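Local coordinates for protein glutamate receptor IIB (Drosophila melanogaster, PDB 4WXJ) that binds the neurotransmitter glutamate through this ligand-binding domain and probably opens a cation channel in the postsynaptic membrane of muscle, at residues Ala43-Tyr48 and Phe254-Lys259; Glu183-Val188 and Cys212-Ile217. One frame throughout, in Å; residues are numbered along the deposited sequence.

Contact 1: Ala43-Tyr48 and Phe254-Lys259; sequences AVDLIY and FKLRNK
Lys259 leaves its helix with CG anti to the backbone N (chi1 173°) and stays extended to its end, which carries NZ across to the carboxylate of Asp45. Asp45 has CG anti to its carbonyl carbon, and so beside its backbone N, and the two side chains come from opposite directions. This is an antiparallel helix pair in the clamshell ligand-binding domain of an ionotropic glutamate receptor, a periplasmic-binding-protein-like fold. The axes of the short segments 43-48 and 254-259 come within 10.8 Å of each other and run at 156°, nearly antiparallel. At that spacing side chains alone bridge the gap. Leu256 fills its middle. Its CD1 methyl lies 3.5 Å from Asp45 CB, and its CD2 methyl lies 4.0 Å from Leu46 CB. Tyr42 and Met49, which flank 43-48 on helix 42-54, also touch Leu256. Phe113 of strand 108-123 packs on Leu46.

The polar end lies beside this apolar patch. Asp45 OD2 serves two donors: Lys259 NZ and the indole NE1 of Trp260. These two bonds hold the carboxylate at one oxygen, and the nearby ammonium probably favours its charged form. The salt bridge from Lys259 NZ to Asp45 OD2 is 2.9 Å long. NZ meets OD2 on its syn side, 30° out of the carboxylate plane.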
loop_
_atom_site.group_PDB
_atom_site.type_symbol
_atom_site.label_atom_id
_atom_site.label_comp_id
_atom_site.label_asym_id
_atom_site.label_seq_id
_atom_site.Cartn_x
_atom_site.Cartn_y
_atom_site.Cartn_z
ATOM N N ALA A 43 10.971 0.222 3.116
ATOM C CA ALA A 43 11.327 -0.429 1.863
ATOM C C ALA A 43 12.803 -0.226 1.544
ATOM O O ALA A 43 13.433 -1.087 0.934
ATOM C CB ALA A 43 10.464 0.095 0.731
ATOM N N VAL A 44 13.353 0.911 1.957
ATOM C CA VAL A 44 14.769 1.183 1.743
ATOM C C VAL A 44 15.616 0.213 2.563
ATOM O O VAL A 44 16.537 -0.412 2.037
ATOM C CB VAL A 44 15.131 2.635 2.112
ATOM C CG1 VAL A 44 16.631 2.878 1.954
ATOM C CG2 VAL A 44 14.345 3.613 1.249
ATOM N N ASP A 45 15.301 0.091 3.849
ATOM C CA ASP A 45 15.999 -0.850 4.719
ATOM C C ASP A 45 15.903 -2.285 4.201
ATOM O O ASP A 45 16.885 -3.026 4.235
ATOM C CB ASP A 45 15.434 -0.788 6.142
ATOM C CG ASP A 45 15.788 0.502 6.862
ATOM O OD1 ASP A 45 16.639 1.266 6.357
ATOM O OD2 ASP A 45 15.215 0.742 7.947
ATOM N N LEU A 46 14.725 -2.675 3.722
ATOM C CA LEU A 46 14.498 -4.059 3.311
ATOM C C LEU A 46 15.290 -4.409 2.051
ATOM O O LEU A 46 15.760 -5.537 1.904
ATOM C CB LEU A 46 13.005 -4.315 3.087
ATOM C CG LEU A 46 12.626 -5.732 2.641
ATOM C CD1 LEU A 46 13.153 -6.783 3.613
ATOM C CD2 LEU A 46 11.118 -5.860 2.489
ATOM N N ILE A 47 15.440 -3.448 1.145
ATOM C CA ILE A 47 16.223 -3.671 -0.068
ATOM C C ILE A 47 17.709 -3.755 0.278
ATOM O O ILE A 47 18.436 -4.570 -0.290
ATOM C CB ILE A 47 15.993 -2.558 -1.114
ATOM C CG1 ILE A 47 14.559 -2.609 -1.655
ATOM C CG2 ILE A 47 16.991 -2.678 -2.268
ATOM C CD1 ILE A 47 14.217 -3.856 -2.461
ATOM N N TYR A 48 18.156 -2.909 1.202
ATOM C CA TYR A 48 19.529 -2.971 1.697
ATOM C C TYR A 48 19.812 -4.324 2.340
ATOM O O TYR A 48 20.851 -4.935 2.091
ATOM C CB TYR A 48 19.799 -1.854 2.710
ATOM C CG TYR A 48 20.327 -0.575 2.099
ATOM C CD1 TYR A 48 21.647 -0.478 1.679
ATOM C CD2 TYR A 48 19.512 0.539 1.954
ATOM C CE1 TYR A 48 22.136 0.690 1.122
ATOM C CE2 TYR A 48 19.991 1.711 1.400
ATOM C CZ TYR A 48 21.304 1.781 0.986
ATOM O OH TYR A 48 21.786 2.946 0.435
ATOM N N PHE A 254 10.354 -8.603 11.831
ATOM C CA PHE A 254 9.633 -8.195 13.032
ATOM C C PHE A 254 10.225 -6.903 13.596
ATOM O O PHE A 254 9.501 -5.955 13.898
ATOM C CB PHE A 254 9.683 -9.308 14.084
ATOM C CG PHE A 254 9.011 -8.953 15.382
ATOM C CD1 PHE A 254 7.629 -8.929 15.479
ATOM C CD2 PHE A 254 9.761 -8.657 16.509
ATOM C CE1 PHE A 254 7.010 -8.608 16.672
ATOM C CE2 PHE A 254 9.147 -8.337 17.704
ATOM C CZ PHE A 254 7.769 -8.314 17.786
ATOM N N LYS A 255 11.546 -6.877 13.733
ATOM C CA LYS A 255 12.247 -5.683 14.192
ATOM C C LYS A 255 12.033 -4.515 13.233
ATOM O O LYS A 255 11.760 -3.391 13.660
ATOM C CB LYS A 255 13.746 -5.959 14.334
ATOM C CG LYS A 255 14.129 -6.805 15.541
ATOM C CD LYS A 255 15.561 -7.326 15.431
ATOM C CE LYS A 255 16.597 -6.207 15.459
ATOM N NZ LYS A 255 17.710 -6.456 14.498
ATOM N N LEU A 256 12.161 -4.791 11.939
ATOM C CA LEU A 256 12.034 -3.760 10.914
ATOM C C LEU A 256 10.641 -3.141 10.915
ATOM O O LEU A 256 10.491 -1.937 10.711
ATOM C CB LEU A 256 12.345 -4.341 9.535
ATOM C CG LEU A 256 12.315 -3.350 8.371
ATOM C CD1 LEU A 256 13.364 -2.265 8.544
ATOM C CD2 LEU A 256 12.511 -4.078 7.047
ATOM N N ARG A 257 9.625 -3.968 11.137
ATOM C CA ARG A 257 8.253 -3.481 11.192
ATOM C C ARG A 257 8.068 -2.568 12.397
ATOM O O ARG A 257 7.465 -1.502 12.291
ATOM C CB ARG A 257 7.260 -4.646 11.249
ATOM C CG ARG A 257 5.804 -4.207 11.244
ATOM C CD ARG A 257 4.873 -5.341 10.827
ATOM N NE ARG A 257 3.483 -4.899 10.736
ATOM C CZ ARG A 257 2.495 -5.626 10.220
ATOM N NH1 ARG A 257 2.736 -6.839 9.739
ATOM N NH2 ARG A 257 1.263 -5.137 10.181
ATOM N N ASN A 258 8.599 -2.986 13.542
ATOM C CA ASN A 258 8.499 -2.188 14.757
ATOM C C ASN A 258 9.212 -0.846 14.607
ATOM O O ASN A 258 8.706 0.180 15.049
ATOM C CB ASN A 258 9.074 -2.953 15.951
ATOM C CG ASN A 258 8.240 -4.165 16.323
ATOM O OD1 ASN A 258 7.020 -4.171 16.155
ATOM N ND2 ASN A 258 8.898 -5.199 16.833
ATOM N N LYS A 259 10.379 -0.862 13.970
ATOM C CA LYS A 259 11.171 0.352 13.783
ATOM C C LYS A 259 10.378 1.471 13.108
ATOM O O LYS A 259 10.491 2.634 13.493
ATOM C CB LYS A 259 12.422 0.043 12.956
ATOM C CG LYS A 259 13.228 1.278 12.560
ATOM C CD LYS A 259 14.441 0.921 11.718
ATOM C CE LYS A 259 15.161 2.176 11.241
ATOM N NZ LYS A 259 16.334 1.859 10.388
#

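Contact 2: Glu183-Val188 and Cys212-Ile217; sequences EGVDRV and CELTQI
Leu214 reaches from its strand to two valines of helix 183-188, one with each terminal methyl. CD1 meets Val185 CG1 at 3.9 Å, and CD2 meets Val188 CG1 at 3.6 Å. Leu214 CG stands anti to the carbonyl carbon (chi1 -55°), and the side chain meets both valines at a slant. Each valine offers CG1, the methyl anti to its backbone N. The valines stand three residues apart, nearly one helical turn, and so line the same flank. This is helix-on-sheet packing in the second lobe of the clamshell, the one built on the mixed four-stranded sheet. Helix 181-191 lies against that sheet, and strand 214-230 is an outermost strand of it. The contact is wholly apolar and buried.

In the next shell, Leu121 of strand 108-123 touches both Val185 and Leu214, while Tyr195 and Phe197 of strand 195-200 touch Val188. Backbone hydrogen bonds pair Thr215 with Ser122 and Ile217 with Ile120, and join the edge strand to antiparallel strand 108-123. The bound glutamate is about 10 Å from the side chain of Val185, so the contact does not touch the ligand. Just before the strand, Cys212 SG forms a disulfide with Cys268 SG.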
loop_
_atom_site.group_PDB
_atom_site.type_symbol
_atom_site.label_atom_id
_atom_site.label_comp_id
_atom_site.label_asym_id
_atom_site.label_seq_id
_atom_site.Cartn_x
_atom_site.Cartn_y
_atom_site.Cartn_z
ATOM N N GLU A 183 -3.667 11.909 1.085
ATOM C CA GLU A 183 -4.881 12.663 0.790
ATOM C C GLU A 183 -6.071 12.083 1.549
ATOM O O GLU A 183 -6.948 12.818 2.000
ATOM C CB GLU A 183 -5.172 12.665 -0.715
ATOM C CG GLU A 183 -6.360 13.539 -1.111
ATOM C CD GLU A 183 -6.794 13.335 -2.553
ATOM O OE1 GLU A 183 -5.977 12.853 -3.365
ATOM O OE2 GLU A 183 -7.960 13.654 -2.873
ATOM N N GLY A 184 -6.099 10.761 1.681
ATOM C CA GLY A 184 -7.160 10.097 2.415
ATOM C C GLY A 184 -7.193 10.536 3.868
ATOM O O GLY A 184 -8.237 10.932 4.383
ATOM N N VAL A 185 -6.041 10.462 4.526
ATOM C CA VAL A 185 -5.916 10.884 5.918
ATOM C C VAL A 185 -6.206 12.376 6.076
ATOM O O VAL A 185 -6.887 12.785 7.018
ATOM C CB VAL A 185 -4.506 10.573 6.466
ATOM C CG1 VAL A 185 -4.332 11.124 7.883
ATOM C CG2 VAL A 185 -4.255 9.075 6.451
ATOM N N ASP A 186 -5.680 13.184 5.159
ATOM C CA ASP A 186 -5.933 14.623 5.179
ATOM C C ASP A 186 -7.426 14.912 5.069
ATOM O O ASP A 186 -7.934 15.836 5.699
ATOM C CB ASP A 186 -5.189 15.328 4.039
ATOM C CG ASP A 186 -3.679 15.276 4.197
ATOM O OD1 ASP A 186 -3.196 14.875 5.279
ATOM O OD2 ASP A 186 -2.976 15.642 3.232
ATOM N N ARG A 187 -8.128 14.117 4.269
ATOM C CA ARG A 187 -9.551 14.338 4.047
ATOM C C ARG A 187 -10.382 13.979 5.281
ATOM O O ARG A 187 -11.378 14.636 5.568
ATOM C CB ARG A 187 -10.032 13.535 2.838
ATOM C CG ARG A 187 -11.461 13.845 2.437
ATOM C CD ARG A 187 -11.814 13.236 1.091
ATOM N NE ARG A 187 -13.226 13.417 0.772
ATOM C CZ ARG A 187 -13.810 12.970 -0.334
ATOM N NH1 ARG A 187 -13.104 12.310 -1.245
ATOM N NH2 ARG A 187 -15.104 13.183 -0.532
ATOM N N VAL A 188 -9.978 12.939 6.005
ATOM C CA VAL A 188 -10.675 12.562 7.231
ATOM C C VAL A 188 -10.506 13.653 8.287
ATOM O O VAL A 188 -11.454 14.003 8.992
ATOM C CB VAL A 188 -10.160 11.219 7.795
ATOM C CG1 VAL A 188 -10.796 10.920 9.154
ATOM C CG2 VAL A 188 -10.454 10.090 6.825
ATOM N N CYS A 212 -3.822 12.302 16.751
ATOM C CA CYS A 212 -4.624 11.959 17.922
ATOM C C CYS A 212 -6.124 12.192 17.732
ATOM O O CYS A 212 -6.929 11.709 18.527
ATOM C CB CYS A 212 -4.131 12.756 19.134
ATOM S SG CYS A 212 -2.363 12.545 19.501
ATOM N N GLU A 213 -6.502 12.922 16.687
ATOM C CA GLU A 213 -7.914 13.200 16.437
ATOM C C GLU A 213 -8.575 12.081 15.628
ATOM O O GLU A 213 -9.762 12.159 15.305
ATOM C CB GLU A 213 -8.083 14.544 15.715
ATOM C CG GLU A 213 -7.612 14.592 14.260
ATOM C CD GLU A 213 -6.135 14.906 14.120
ATOM O OE1 GLU A 213 -5.324 14.337 14.879
ATOM O OE2 GLU A 213 -5.786 15.731 13.247
ATOM N N LEU A 214 -7.802 11.043 15.314
ATOM C CA LEU A 214 -8.278 9.943 14.478
ATOM C C LEU A 214 -8.313 8.623 15.242
ATOM O O LEU A 214 -7.585 8.435 16.215
ATOM C CB LEU A 214 -7.388 9.798 13.244
ATOM C CG LEU A 214 -7.219 11.053 12.388
ATOM C CD1 LEU A 214 -6.295 10.765 11.216
ATOM C CD2 LEU A 214 -8.567 11.565 11.902
ATOM N N THR A 215 -9.166 7.709 14.786
ATOM C CA THR A 215 -9.284 6.391 15.399
ATOM C C THR A 215 -9.740 5.356 14.375
ATOM O O THR A 215 -10.190 5.703 13.281
ATOM C CB THR A 215 -10.273 6.403 16.584
ATOM O OG1 THR A 215 -10.262 5.126 17.236
ATOM C CG2 THR A 215 -11.689 6.722 16.111
ATOM N N GLN A 216 -9.620 4.084 14.741
ATOM C CA GLN A 216 -10.058 2.988 13.887
ATOM C C GLN A 216 -11.475 2.571 14.264
ATOM O O GLN A 216 -11.797 2.457 15.447
ATOM C CB GLN A 216 -9.099 1.800 14.007
ATOM C CG GLN A 216 -9.446 0.615 13.106
ATOM C CD GLN A 216 -8.538 -0.583 13.323
ATOM O OE1 GLN A 216 -8.965 -1.728 13.177
ATOM N NE2 GLN A 216 -7.279 -0.326 13.662
ATOM N N ILE A 217 -12.317 2.353 13.257
ATOM C CA ILE A 217 -13.664 1.837 13.481
ATOM C C ILE A 217 -13.712 0.341 13.192
ATOM O O ILE A 217 -13.349 -0.103 12.103
ATOM C CB ILE A 217 -14.710 2.559 12.605
ATOM C CG1 ILE A 217 -14.859 4.013 13.058
ATOM C CG2 ILE A 217 -16.065 1.838 12.675
ATOM C CD1 ILE A 217 -15.787 4.849 12.190
#

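How the contacts relate
Contact 1 lies in the first lobe of the clamshell and contact 2 in the second, and the lobes close on glutamate as in this family. Their centres are 25 Å apart. Neither reaches the bound glutamate. Contact 1 joins two helices distant in sequence, and contact 2 falls between them along the chain. Contact 2 joins a helix to an edge strand only 24 residues away. Strand 108-123 borders both, through Phe113 in contact 1 and Leu121 in contact 2. Their chemistry follows their place. Contact 1 is partly buried and combines leucine packing with an ion pair whose lysine is exposed. In contact 2, the touching residues are all buried and all aliphatic.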